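Local atomic coordinates of GTP pyrophosphokinase (Streptococcus pneumoniae, PDB entry 2BE3), a protein that probably transfers pyrophosphate from ATP to GTP or GDP to make the alarmone (p)ppGpp, as RelA/SpoT family synthetases do. Residues M102-E107 and V124-T129. Sequence-based numbering, arbitrary orientation.
Sequences MRIIQE and VVVEYT
R103 and E127 pair through both backbone and side chains where strands 102-109 and 122-130 run antiparallel, with a classic beta bulge at I105 and Q106. Strand 102-109 is an outermost strand of the chain's mixed five-stranded sheet, part of the RelA/SpoT synthetase region related to nucleotidyltransferases; 122-130 is held on its other edge by strand 137-147.

The backbone bonds set the register. R103 N gives to E127 O, and E127 N returns a bond to R103 O at 2.7 Å. Past I104 and V126 the match slips by one residue: I105 N reaches V125 O at 2.9 Å, Q106 N adds a weak bond to the same oxygen, and V125 N closes the far side on Q106 O.

The apolar contacts lie mainly on the face carrying M102, I104, V124 and V126. I104 CG1 sits against V126 CG1 (3.9 Å) and V124 CG2, while the selenium of selenomethionine M102 touches V126 CG1 roughly at right angles to I104. Helix 89-97 packs on I104, and helix 6-35 meets M102 and Y128. At the bulge, I105 CG1 and CD1 both rest on V125 CG1.

The face of R103 and E127 carries a salt bridge. With CG anti to the backbone N (chi1 174°), the arginine chain runs alongside the glutamate, then bends at chi3, bringing R103 NE and NH2 both to E127 OE1, with NH2 also 3.0 Å from E127 OE2; the NH2 bond to OE1 is weak. The two planes are 63° apart, and R103 NE reaches E127 OE1 (2.9 Å) from above the carboxylate plane while OE1 stays near the guanidinium plane. I105 CG2 lies over the centre of one face of the R103 guanidinium, 3.8 Å above its plane.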
loop_
_atom_site.group_PDB
_atom_site.type_symbol
_atom_site.label_atom_id
_atom_site.label_comp_id
_atom_site.label_asym_id
_atom_site.label_seq_id
_atom_site.Cartn_x
_atom_site.Cartn_y
_atom_site.Cartn_z
HETATM N N MSE A 102 4.422 -9.026 -6.894
HETATM C CA MSE A 102 3.884 -10.324 -6.510
HETATM C C MSE A 102 4.342 -11.381 -7.491
HETATM O O MSE A 102 4.751 -11.088 -8.627
HETATM C CB MSE A 102 2.346 -10.287 -6.462
HETATM C CG MSE A 102 1.725 -9.906 -7.783
HETATM SE SE MSE A 102 -0.236 -9.708 -7.715
HETATM C CE MSE A 102 -0.460 -8.119 -6.383
ATOM N N ARG A 103 4.252 -12.622 -7.052
ATOM C CA ARG A 103 4.570 -13.733 -7.911
ATOM C C ARG A 103 3.377 -14.651 -7.870
ATOM O O ARG A 103 2.965 -15.086 -6.789
ATOM C CB ARG A 103 5.842 -14.431 -7.447
ATOM C CG ARG A 103 6.151 -15.691 -8.225
ATOM C CD ARG A 103 7.548 -16.205 -7.940
ATOM N NE ARG A 103 7.613 -16.989 -6.707
ATOM C CZ ARG A 103 7.808 -18.314 -6.671
ATOM N NH1 ARG A 103 7.951 -18.999 -7.814
ATOM N NH2 ARG A 103 7.861 -18.962 -5.497
ATOM N N ILE A 104 2.815 -14.919 -9.048
ATOM C CA ILE A 104 1.629 -15.767 -9.173
ATOM C C ILE A 104 2.063 -17.208 -9.096
ATOM O O ILE A 104 2.744 -17.683 -9.984
ATOM C CB ILE A 104 0.836 -15.485 -10.477
ATOM C CG1 ILE A 104 0.218 -14.098 -10.386
ATOM C CG2 ILE A 104 -0.257 -16.552 -10.722
ATOM C CD1 ILE A 104 -0.412 -13.637 -11.645
ATOM N N ILE A 105 1.683 -17.906 -8.030
ATOM C CA ILE A 105 2.128 -19.282 -7.896
ATOM C C ILE A 105 1.079 -20.335 -8.286
ATOM O O ILE A 105 1.424 -21.449 -8.549
ATOM C CB ILE A 105 2.786 -19.574 -6.510
ATOM C CG1 ILE A 105 1.767 -19.413 -5.414
ATOM C CG2 ILE A 105 3.984 -18.617 -6.255
ATOM C CD1 ILE A 105 1.934 -20.415 -4.386
ATOM N N GLN A 106 -0.199 -19.987 -8.331
ATOM C CA GLN A 106 -1.210 -20.956 -8.720
ATOM C C GLN A 106 -2.474 -20.245 -9.158
ATOM O O GLN A 106 -2.870 -19.260 -8.577
ATOM C CB GLN A 106 -1.515 -21.907 -7.562
ATOM C CG GLN A 106 -2.709 -22.760 -7.803
ATOM C CD GLN A 106 -2.848 -23.889 -6.811
ATOM O OE1 GLN A 106 -2.671 -23.713 -5.603
ATOM N NE2 GLN A 106 -3.187 -25.068 -7.321
ATOM N N GLU A 107 -3.108 -20.760 -10.190
ATOM C CA GLU A 107 -4.395 -20.249 -10.635
ATOM C C GLU A 107 -5.418 -21.370 -10.652
ATOM O O GLU A 107 -5.101 -22.485 -11.005
ATOM C CB GLU A 107 -4.251 -19.647 -12.023
ATOM C CG GLU A 107 -3.686 -18.274 -12.005
ATOM C CD GLU A 107 -3.337 -17.796 -13.381
ATOM O OE1 GLU A 107 -4.235 -17.748 -14.254
ATOM O OE2 GLU A 107 -2.165 -17.449 -13.607
ATOM N N VAL A 124 -6.563 -16.638 -7.857
ATOM C CA VAL A 124 -5.156 -16.490 -8.062
ATOM C C VAL A 124 -4.420 -16.404 -6.729
ATOM O O VAL A 124 -4.715 -15.529 -5.908
ATOM C CB VAL A 124 -4.772 -15.526 -9.263
ATOM C CG1 VAL A 124 -5.945 -14.876 -9.898
ATOM C CG2 VAL A 124 -3.527 -14.653 -9.036
ATOM N N VAL A 125 -3.534 -17.379 -6.497
ATOM C CA VAL A 125 -2.713 -17.409 -5.291
ATOM C C VAL A 125 -1.358 -16.782 -5.573
ATOM O O VAL A 125 -0.728 -17.119 -6.561
ATOM C CB VAL A 125 -2.553 -18.839 -4.732
ATOM C CG1 VAL A 125 -1.732 -18.821 -3.432
ATOM C CG2 VAL A 125 -3.957 -19.488 -4.494
ATOM N N VAL A 126 -0.934 -15.829 -4.748
ATOM C CA VAL A 126 0.275 -15.072 -5.055
ATOM C C VAL A 126 1.215 -15.091 -3.867
ATOM O O VAL A 126 0.771 -15.254 -2.734
ATOM C CB VAL A 126 0.013 -13.582 -5.502
ATOM C CG1 VAL A 126 -0.950 -13.477 -6.758
ATOM C CG2 VAL A 126 -0.491 -12.718 -4.350
ATOM N N GLU A 127 2.509 -14.974 -4.136
ATOM C CA GLU A 127 3.460 -14.636 -3.099
ATOM C C GLU A 127 3.563 -13.127 -3.080
ATOM O O GLU A 127 3.717 -12.490 -4.131
ATOM C CB GLU A 127 4.812 -15.248 -3.359
ATOM C CG GLU A 127 4.864 -16.631 -2.901
ATOM C CD GLU A 127 6.123 -17.353 -3.323
ATOM O OE1 GLU A 127 7.069 -16.708 -3.869
ATOM O OE2 GLU A 127 6.151 -18.586 -3.088
ATOM N N TYR A 128 3.425 -12.571 -1.877
ATOM C CA TYR A 128 3.454 -11.132 -1.665
ATOM C C TYR A 128 4.384 -10.869 -0.485
ATOM O O TYR A 128 4.267 -11.493 0.574
ATOM C CB TYR A 128 2.032 -10.591 -1.427
ATOM C CG TYR A 128 1.958 -9.083 -1.370
ATOM C CD1 TYR A 128 1.978 -8.322 -2.544
ATOM C CD2 TYR A 128 1.900 -8.409 -0.134
ATOM C CE1 TYR A 128 1.928 -6.938 -2.501
ATOM C CE2 TYR A 128 1.877 -7.019 -0.078
ATOM C CZ TYR A 128 1.880 -6.288 -1.265
ATOM O OH TYR A 128 1.838 -4.907 -1.227
ATOM N N THR A 129 5.339 -9.971 -0.684
ATOM C CA THR A 129 6.279 -9.595 0.373
ATOM C C THR A 129 5.898 -8.249 0.987
ATOM O O THR A 129 5.696 -7.262 0.277
ATOM C CB THR A 129 7.711 -9.555 -0.176
ATOM O OG1 THR A 129 8.002 -10.862 -0.652
ATOM C CG2 THR A 129 8.757 -9.176 0.933
#